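Local coordinates for 3-dehydroquinate dehydratase (PDB 4PH6), which catalyses the cis-dehydration of 3-dehydroquinate to 3-dehydroshikimate through an imine intermediate, the third step on the way to chorismate and the aromatic amino acids, at residues Ile21-Val26 / Leu240-Leu245; Thr186-Thr191 / Gly212-Val217. All coordinates share one frame; numbering follows the deposited sequence.

In the fold
Starting from the N terminus, the chain lays down strand 20-25 of the (beta/alpha)8 barrel, runs through almost the whole fold and comes back to that strand with helix 242-251. Contact 1 closes this long loop of 213 residues. Contact 2 falls entirely within it and closes a short one of 20 residues, bringing helix 181-197 against the 3-10 turn that follows strand 203-207. The contact centres are about 17 Å apart, yet the second segments touch directly: L240 packs on M213 and V217, and L245 on V217. Last helix, first strand and the 3-10 turn 213-216 are thus joined in one chain of packing.

Contact 1 of 2, residues Ile21-Val26 / Leu240-Leu245; sequences IVVPIV and LSVQVL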
ATOM      1  N   ILE A  21      14.994  -6.687  -4.756  1.00  9.34           N
ATOM      2  CA  ILE A  21      14.128  -7.850  -4.772  1.00  9.16           C
ATOM      3  C   ILE A  21      14.892  -9.141  -4.529  1.00 12.68           C
ATOM      4  O   ILE A  21      15.930  -9.395  -5.150  1.00 12.20           O
ATOM      5  CB  ILE A  21      13.352  -7.957  -6.097  1.00  9.06           C
ATOM      6  CG1 ILE A  21      12.601  -6.650  -6.377  1.00  9.06           C
ATOM      7  CG2 ILE A  21      12.403  -9.118  -6.061  1.00  8.98           C
ATOM      8  CD1 ILE A  21      11.658  -6.723  -7.567  1.00  9.06           C
ATOM      9  N   VAL A  22      14.340  -9.936  -3.614  1.00  9.18           N
ATOM     10  CA  VAL A  22      14.887 -11.203  -3.167  1.00 10.04           C
ATOM     11  C   VAL A  22      13.972 -12.348  -3.563  1.00 13.77           C
ATOM     12  O   VAL A  22      12.801 -12.366  -3.183  1.00 16.15           O
ATOM     13  CB  VAL A  22      15.044 -11.253  -1.624  1.00 16.68           C
ATOM     14  CG1 VAL A  22      15.771 -12.529  -1.194  1.00  9.64           C
ATOM     15  CG2 VAL A  22      15.746 -10.003  -1.106  1.00  9.65           C
ATOM     16  N   VAL A  23      14.498 -13.316  -4.300  1.00  9.23           N
ATOM     17  CA  VAL A  23      13.734 -14.517  -4.578  1.00  9.22           C
ATOM     18  C   VAL A  23      14.304 -15.659  -3.746  1.00 15.81           C
ATOM     19  O   VAL A  23      15.527 -15.863  -3.712  1.00  9.54           O
ATOM     20  CB  VAL A  23      13.728 -14.880  -6.099  1.00 10.34           C
ATOM     21  CG1 VAL A  23      15.143 -15.079  -6.643  1.00 10.89           C
ATOM     22  CG2 VAL A  23      12.888 -16.124  -6.354  1.00  9.34           C
ATOM     23  N   PRO A  24      13.416 -16.396  -3.044  1.00 16.92           N
ATOM     24  CA  PRO A  24      13.774 -17.606  -2.291  1.00 15.25           C
ATOM     25  C   PRO A  24      13.789 -18.884  -3.145  1.00 14.19           C
ATOM     26  O   PRO A  24      12.958 -19.092  -4.028  1.00  9.71           O
ATOM     27  CB  PRO A  24      12.677 -17.689  -1.232  1.00  9.71           C
ATOM     28  CG  PRO A  24      11.473 -17.127  -1.942  1.00 14.74           C
ATOM     29  CD  PRO A  24      11.989 -16.055  -2.878  1.00 15.62           C
ATOM     30  N   ILE A  25      14.766 -19.734  -2.864  1.00 15.69           N
ATOM     31  CA  ILE A  25      14.754 -21.095  -3.345  1.00 10.13           C
ATOM     32  C   ILE A  25      14.334 -21.971  -2.175  1.00 10.33           C
ATOM     33  O   ILE A  25      14.989 -21.960  -1.134  1.00 14.71           O
ATOM     34  CB  ILE A  25      16.128 -21.512  -3.885  1.00 10.32           C
ATOM     35  CG1 ILE A  25      16.515 -20.611  -5.067  1.00 14.32           C
ATOM     36  CG2 ILE A  25      16.122 -22.986  -4.276  1.00 10.58           C
ATOM     37  CD1 ILE A  25      17.841 -20.963  -5.722  1.00 10.50           C
ATOM     38  N   VAL A  26      13.228 -22.697  -2.320  1.00 10.43           N
ATOM     39  CA  VAL A  26      12.753 -23.570  -1.247  1.00 10.70           C
ATOM     40  C   VAL A  26      12.651 -25.026  -1.675  1.00 13.17           C
ATOM     41  O   VAL A  26      12.042 -25.834  -0.979  1.00 13.84           O
ATOM     42  CB  VAL A  26      11.364 -23.135  -0.700  1.00 17.74           C
ATOM     43  CG1 VAL A  26      11.415 -21.725  -0.118  1.00 17.42           C
ATOM     44  CG2 VAL A  26      10.292 -23.243  -1.778  1.00 10.74           C
ATOM     45  N   LEU A 240       3.526 -12.285  -3.758  1.00 18.86           N
ATOM     46  CA  LEU A 240       3.685 -11.628  -5.051  1.00 19.36           C
ATOM     47  C   LEU A 240       4.918 -12.104  -5.824  1.00 20.41           C
ATOM     48  O   LEU A 240       6.035 -12.133  -5.299  1.00 20.16           O
ATOM     49  CB  LEU A 240       3.736 -10.103  -4.872  1.00 21.48           C
ATOM     50  CG  LEU A 240       2.407  -9.448  -4.463  1.00 24.47           C
ATOM     51  CD1 LEU A 240       2.516  -7.925  -4.485  1.00 26.39           C
ATOM     52  CD2 LEU A 240       1.254  -9.922  -5.345  1.00 19.65           C
ATOM     53  N   SER A 241       4.714 -12.471  -7.087  1.00 20.59           N
ATOM     54  CA  SER A 241       5.809 -12.956  -7.920  1.00 21.04           C
ATOM     55  C   SER A 241       6.806 -11.841  -8.201  1.00 20.65           C
ATOM     56  O   SER A 241       6.471 -10.662  -8.128  1.00 20.29           O
ATOM     57  CB  SER A 241       5.283 -13.533  -9.234  1.00 30.49           C
ATOM     58  OG  SER A 241       4.695 -12.528 -10.037  1.00 37.36           O
ATOM     59  N   VAL A 242       8.030 -12.220  -8.536  1.00 20.77           N
ATOM     60  CA  VAL A 242       9.117 -11.259  -8.664  1.00 28.25           C
ATOM     61  C   VAL A 242       8.904 -10.244  -9.810  1.00 31.36           C
ATOM     62  O   VAL A 242       9.316  -9.078  -9.692  1.00 35.90           O
ATOM     63  CB  VAL A 242      10.471 -12.003  -8.846  1.00 26.81           C
ATOM     64  CG1 VAL A 242      11.597 -11.035  -8.872  1.00 23.50           C
ATOM     65  CG2 VAL A 242      10.690 -12.983  -7.708  1.00 21.15           C
ATOM     66  N   GLN A 243       8.260 -10.667 -10.900  1.00 23.09           N
ATOM     67  CA  GLN A 243       7.967  -9.756 -12.012  1.00 31.81           C
ATOM     68  C   GLN A 243       6.936  -8.681 -11.634  1.00 32.01           C
ATOM     69  O   GLN A 243       7.112  -7.501 -11.959  1.00 32.42           O
ATOM     70  CB  GLN A 243       7.461 -10.527 -13.245  1.00 36.77           C
ATOM     71  CG  GLN A 243       6.811  -9.627 -14.307  1.00 36.99           C
ATOM     72  CD  GLN A 243       6.128 -10.402 -15.437  1.00 41.20           C
ATOM     73  OE1 GLN A 243       5.447 -11.400 -15.200  1.00 44.77           O
ATOM     74  NE2 GLN A 243       6.289  -9.924 -16.668  1.00 38.06           N
ATOM     75  N   VAL A 244       5.853  -9.097 -10.981  1.00 25.52           N
ATOM     76  CA  VAL A 244       4.805  -8.177 -10.548  1.00 22.59           C
ATOM     77  C   VAL A 244       5.383  -7.193  -9.544  1.00 25.43           C
ATOM     78  O   VAL A 244       5.007  -6.015  -9.496  1.00 29.56           O
ATOM     79  CB  VAL A 244       3.603  -8.938  -9.914  1.00 26.73           C
ATOM     80  CG1 VAL A 244       2.688  -7.993  -9.159  1.00 31.61           C
ATOM     81  CG2 VAL A 244       2.827  -9.717 -10.966  1.00 22.65           C
ATOM     82  N   LEU A 245       6.320  -7.696  -8.750  1.00 20.28           N
ATOM     83  CA  LEU A 245       6.910  -6.939  -7.666  1.00 18.85           C
ATOM     84  C   LEU A 245       7.695  -5.733  -8.181  1.00 20.97           C
ATOM     85  O   LEU A 245       7.508  -4.606  -7.718  1.00 18.14           O
ATOM     86  CB  LEU A 245       7.814  -7.854  -6.848  1.00 18.45           C
ATOM     87  CG  LEU A 245       7.956  -7.561  -5.368  1.00 26.52           C
ATOM     88  CD1 LEU A 245       6.588  -7.214  -4.744  1.00 17.41           C
ATOM     89  CD2 LEU A 245       8.591  -8.775  -4.687  1.00 17.43           C
TER
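V23 on the strand and V242 in the first turn of the helix are the closest backbone pair, their CA atoms 7.0 Å apart, and the contacts between 21-26 and 240-245 are made mainly by side chains. I21 and V242 do most of the work. I21 sends two branches over: its CG2 methyl presses on V242 CG1 at 3.5 Å, tighter than usual for two methyl carbons, while CD1 reaches further along the helix to within 4.1 Å of L245 CB. That split follows from chi1 of -54°, which puts CG1 beside the backbone N and CG2 opposite that N. The same CG2 also meets L245 CD2, at 4.1 Å, where the two side chains run antiparallel alongside one another. V242 divides its methyls between the two strand residues. With CG1 anti to the backbone N (chi1 -176°) and resting on I21, CG2 is turned to V23, where it lies 3.9 Å from CB; these two valines lie roughly perpendicular. The interface is buried and wholly apolar. S241 takes the N-cap position, and its carbonyl O accepts from L245 N at 3.0 Å, closing the first helical turn that carries V242 and L245. Here the final helix of the (beta/alpha)8 barrel lies on the outer face of the first barrel strand. V22 points the other way, and its side chain touches L47 and E49 of strand 47-51 on one flank and L226 and F228 of strand 226-228 on the other. C45 packs against both V23 and V242, and T227 of strand 226-228 meets L245, so the first turn of the helix lies across the neighbouring first and last strands.

Contact 2 of 2, residues Thr186-Thr191 / Gly212-Val217; sequences TLLSAT and GMISRV
This is a small apolar contact in the outer layer of the (beta/alpha)8 barrel, where L187 and L188 of helix 181-197 pack on I214 and S215 of the 3-10 turn following strand 203-207. All four are buried, and the nearest backbones are those of L188 and S215, with CA atoms 6.8 Å apart. L188 forks over the turn: its CD1 touches I214 CD1 at 3.7 Å, one side chain set crosswise to the other, while CD2 sits 3.9 Å from S215 CB. L187 adds its CD1 to the same S215 CB, at 4.0 Å, so the serine's methylene is met by two leucines and its hydroxyl is left to polar work. The second subunit closes in beside the contact: its L185 packs on L188 and its T218 on I214. R216, the next residue of the turn, is predicted to bind 3-dehydroquinate, so the contact lies directly beside a probable substrate-binding residue. S207 N of the preceding strand bonds to S215 OG, tying the turn to the barrel. With chi1 of 71°, that OG stands between its backbone N and carbonyl carbon and donates to G212 O in the carbonyl plane, at a C=O...O angle of 157°; the 2.5 Å from S215 OG to G212 O is unusually short, its exact length doubtful, and the same G212 O also accepts from S215 N at 2.9 Å.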
ATOM      1  N   THR A 186       0.355  -1.148  12.304  1.00 10.44           N
ATOM      2  CA  THR A 186       1.334  -1.255  13.370  1.00 21.22           C
ATOM      3  C   THR A 186       2.725  -1.540  12.784  1.00 17.80           C
ATOM      4  O   THR A 186       3.684  -0.801  13.045  1.00  9.64           O
ATOM      5  CB  THR A 186       0.940  -2.358  14.376  1.00 20.62           C
ATOM      6  OG1 THR A 186      -0.315  -2.017  14.985  1.00 14.42           O
ATOM      7  CG2 THR A 186       2.015  -2.517  15.446  1.00 10.38           C
ATOM      8  N   LEU A 187       2.805  -2.583  11.960  1.00 10.01           N
ATOM      9  CA  LEU A 187       4.034  -2.924  11.249  1.00  9.54           C
ATOM     10  C   LEU A 187       4.555  -1.756  10.391  1.00 10.89           C
ATOM     11  O   LEU A 187       5.730  -1.405  10.473  1.00 10.25           O
ATOM     12  CB  LEU A 187       3.807  -4.169  10.380  1.00  7.93           C
ATOM     13  CG  LEU A 187       5.017  -4.785   9.667  1.00  7.35           C
ATOM     14  CD1 LEU A 187       5.245  -4.137   8.300  1.00  7.30           C
ATOM     15  CD2 LEU A 187       6.279  -4.692  10.531  1.00  7.20           C
ATOM     16  N   LEU A 188       3.699  -1.172   9.555  1.00  9.73           N
ATOM     17  CA  LEU A 188       4.129  -0.070   8.689  1.00  8.97           C
ATOM     18  C   LEU A 188       4.660   1.120   9.501  1.00  9.43           C
ATOM     19  O   LEU A 188       5.695   1.681   9.164  1.00  9.42           O
ATOM     20  CB  LEU A 188       2.986   0.375   7.772  1.00  9.40           C
ATOM     21  CG  LEU A 188       2.569  -0.645   6.711  1.00 13.43           C
ATOM     22  CD1 LEU A 188       1.339  -0.198   5.946  1.00  9.76           C
ATOM     23  CD2 LEU A 188       3.724  -0.887   5.759  1.00 13.81           C
ATOM     24  N   SER A 189       3.963   1.485  10.573  1.00  9.97           N
ATOM     25  CA  SER A 189       4.401   2.570  11.467  1.00 12.83           C
ATOM     26  C   SER A 189       5.708   2.277  12.203  1.00 13.23           C
ATOM     27  O   SER A 189       6.561   3.148  12.351  1.00 10.78           O
ATOM     28  CB  SER A 189       3.327   2.870  12.508  1.00 11.37           C
ATOM     29  OG  SER A 189       2.216   3.491  11.911  1.00 18.19           O
ATOM     30  N   ALA A 190       5.824   1.051  12.700  1.00 10.51           N
ATOM     31  CA  ALA A 190       7.044   0.581  13.345  1.00 11.55           C
ATOM     32  C   ALA A 190       8.225   0.729  12.392  1.00 11.60           C
ATOM     33  O   ALA A 190       9.314   1.190  12.775  1.00 10.37           O
ATOM     34  CB  ALA A 190       6.887  -0.868  13.785  1.00  9.17           C
ATOM     35  N   THR A 191       7.990   0.347  11.146  1.00  8.76           N
ATOM     36  CA  THR A 191       8.985   0.496  10.084  1.00 14.85           C
ATOM     37  C   THR A 191       9.362   1.967   9.899  1.00 13.03           C
ATOM     38  O   THR A 191      10.545   2.296   9.846  1.00  9.28           O
ATOM     39  CB  THR A 191       8.474  -0.071   8.730  1.00 12.64           C
ATOM     40  OG1 THR A 191       8.154  -1.459   8.874  1.00  7.57           O
ATOM     41  CG2 THR A 191       9.532   0.102   7.620  1.00  7.92           C
ATOM     42  N   GLY A 212      -1.165  -8.274   4.906  1.00 14.48           N
ATOM     43  CA  GLY A 212       0.009  -7.429   4.962  1.00 11.66           C
ATOM     44  C   GLY A 212       0.702  -7.206   3.630  1.00 17.70           C
ATOM     45  O   GLY A 212       1.801  -6.655   3.598  1.00 24.00           O
ATOM     46  N   MET A 213       0.063  -7.616   2.536  1.00 15.49           N
ATOM     47  CA  MET A 213       0.704  -7.618   1.220  1.00 23.44           C
ATOM     48  C   MET A 213       1.232  -6.243   0.771  1.00 20.13           C
ATOM     49  O   MET A 213       2.307  -6.150   0.169  1.00 14.81           O
ATOM     50  CB  MET A 213      -0.267  -8.160   0.168  1.00 24.30           C
ATOM     51  CG  MET A 213       0.332  -8.286  -1.225  1.00 26.08           C
ATOM     52  SD  MET A 213      -0.727  -9.232  -2.339  1.00 65.16           S
ATOM     53  CE  MET A 213      -0.606 -10.847  -1.606  1.00 17.79           C
ATOM     54  N   ILE A 214       0.477  -5.190   1.067  1.00 15.32           N
ATOM     55  CA  ILE A 214       0.931  -3.823   0.824  1.00 24.15           C
ATOM     56  C   ILE A 214       2.308  -3.503   1.414  1.00 13.88           C
ATOM     57  O   ILE A 214       3.010  -2.642   0.902  1.00 14.32           O
ATOM     58  CB  ILE A 214      -0.046  -2.795   1.399  1.00 27.18           C
ATOM     59  CG1 ILE A 214      -0.315  -3.114   2.870  1.00 22.96           C
ATOM     60  CG2 ILE A 214      -1.312  -2.791   0.595  1.00 35.37           C
ATOM     61  CD1 ILE A 214      -0.955  -2.000   3.639  1.00 32.23           C
ATOM     62  N   SER A 215       2.680  -4.175   2.496  1.00  6.36           N
ATOM     63  CA  SER A 215       3.979  -3.933   3.127  1.00  7.21           C
ATOM     64  C   SER A 215       5.118  -4.433   2.245  1.00 11.85           C
ATOM     65  O   SER A 215       6.279  -4.134   2.492  1.00 12.87           O
ATOM     66  CB  SER A 215       4.049  -4.607   4.506  1.00  6.58           C
ATOM     67  OG  SER A 215       4.117  -6.022   4.405  1.00  5.63           O
ATOM     68  N   ARG A 216       4.785  -5.200   1.212  1.00 10.82           N
ATOM     69  CA  ARG A 216       5.815  -5.769   0.360  1.00  5.49           C
ATOM     70  C   ARG A 216       6.142  -4.863  -0.821  1.00  8.97           C
ATOM     71  O   ARG A 216       7.116  -5.106  -1.519  1.00  5.78           O
ATOM     72  CB  ARG A 216       5.396  -7.146  -0.144  1.00  9.32           C
ATOM     73  CG  ARG A 216       5.127  -8.159   0.957  1.00  6.73           C
ATOM     74  CD  ARG A 216       5.012  -9.557   0.387  1.00  5.41           C
ATOM     75  NE  ARG A 216       4.719 -10.576   1.392  1.00  8.85           N
ATOM     76  CZ  ARG A 216       5.633 -11.215   2.116  1.00 16.97           C
ATOM     77  NH1 ARG A 216       6.924 -10.932   1.978  1.00 15.79           N
ATOM     78  NH2 ARG A 216       5.253 -12.133   2.998  1.00 21.24           N
ATOM     79  N   VAL A 217       5.346  -3.811  -1.035  1.00  7.35           N
ATOM     80  CA  VAL A 217       5.592  -2.914  -2.156  1.00 10.71           C
ATOM     81  C   VAL A 217       5.821  -1.456  -1.746  1.00 13.56           C
ATOM     82  O   VAL A 217       6.124  -0.602  -2.594  1.00  7.43           O
ATOM     83  CB  VAL A 217       4.427  -2.974  -3.166  1.00 15.75           C
ATOM     84  CG1 VAL A 217       4.170  -4.426  -3.585  1.00 11.87           C
ATOM     85  CG2 VAL A 217       3.163  -2.331  -2.582  1.00 16.42           C
TER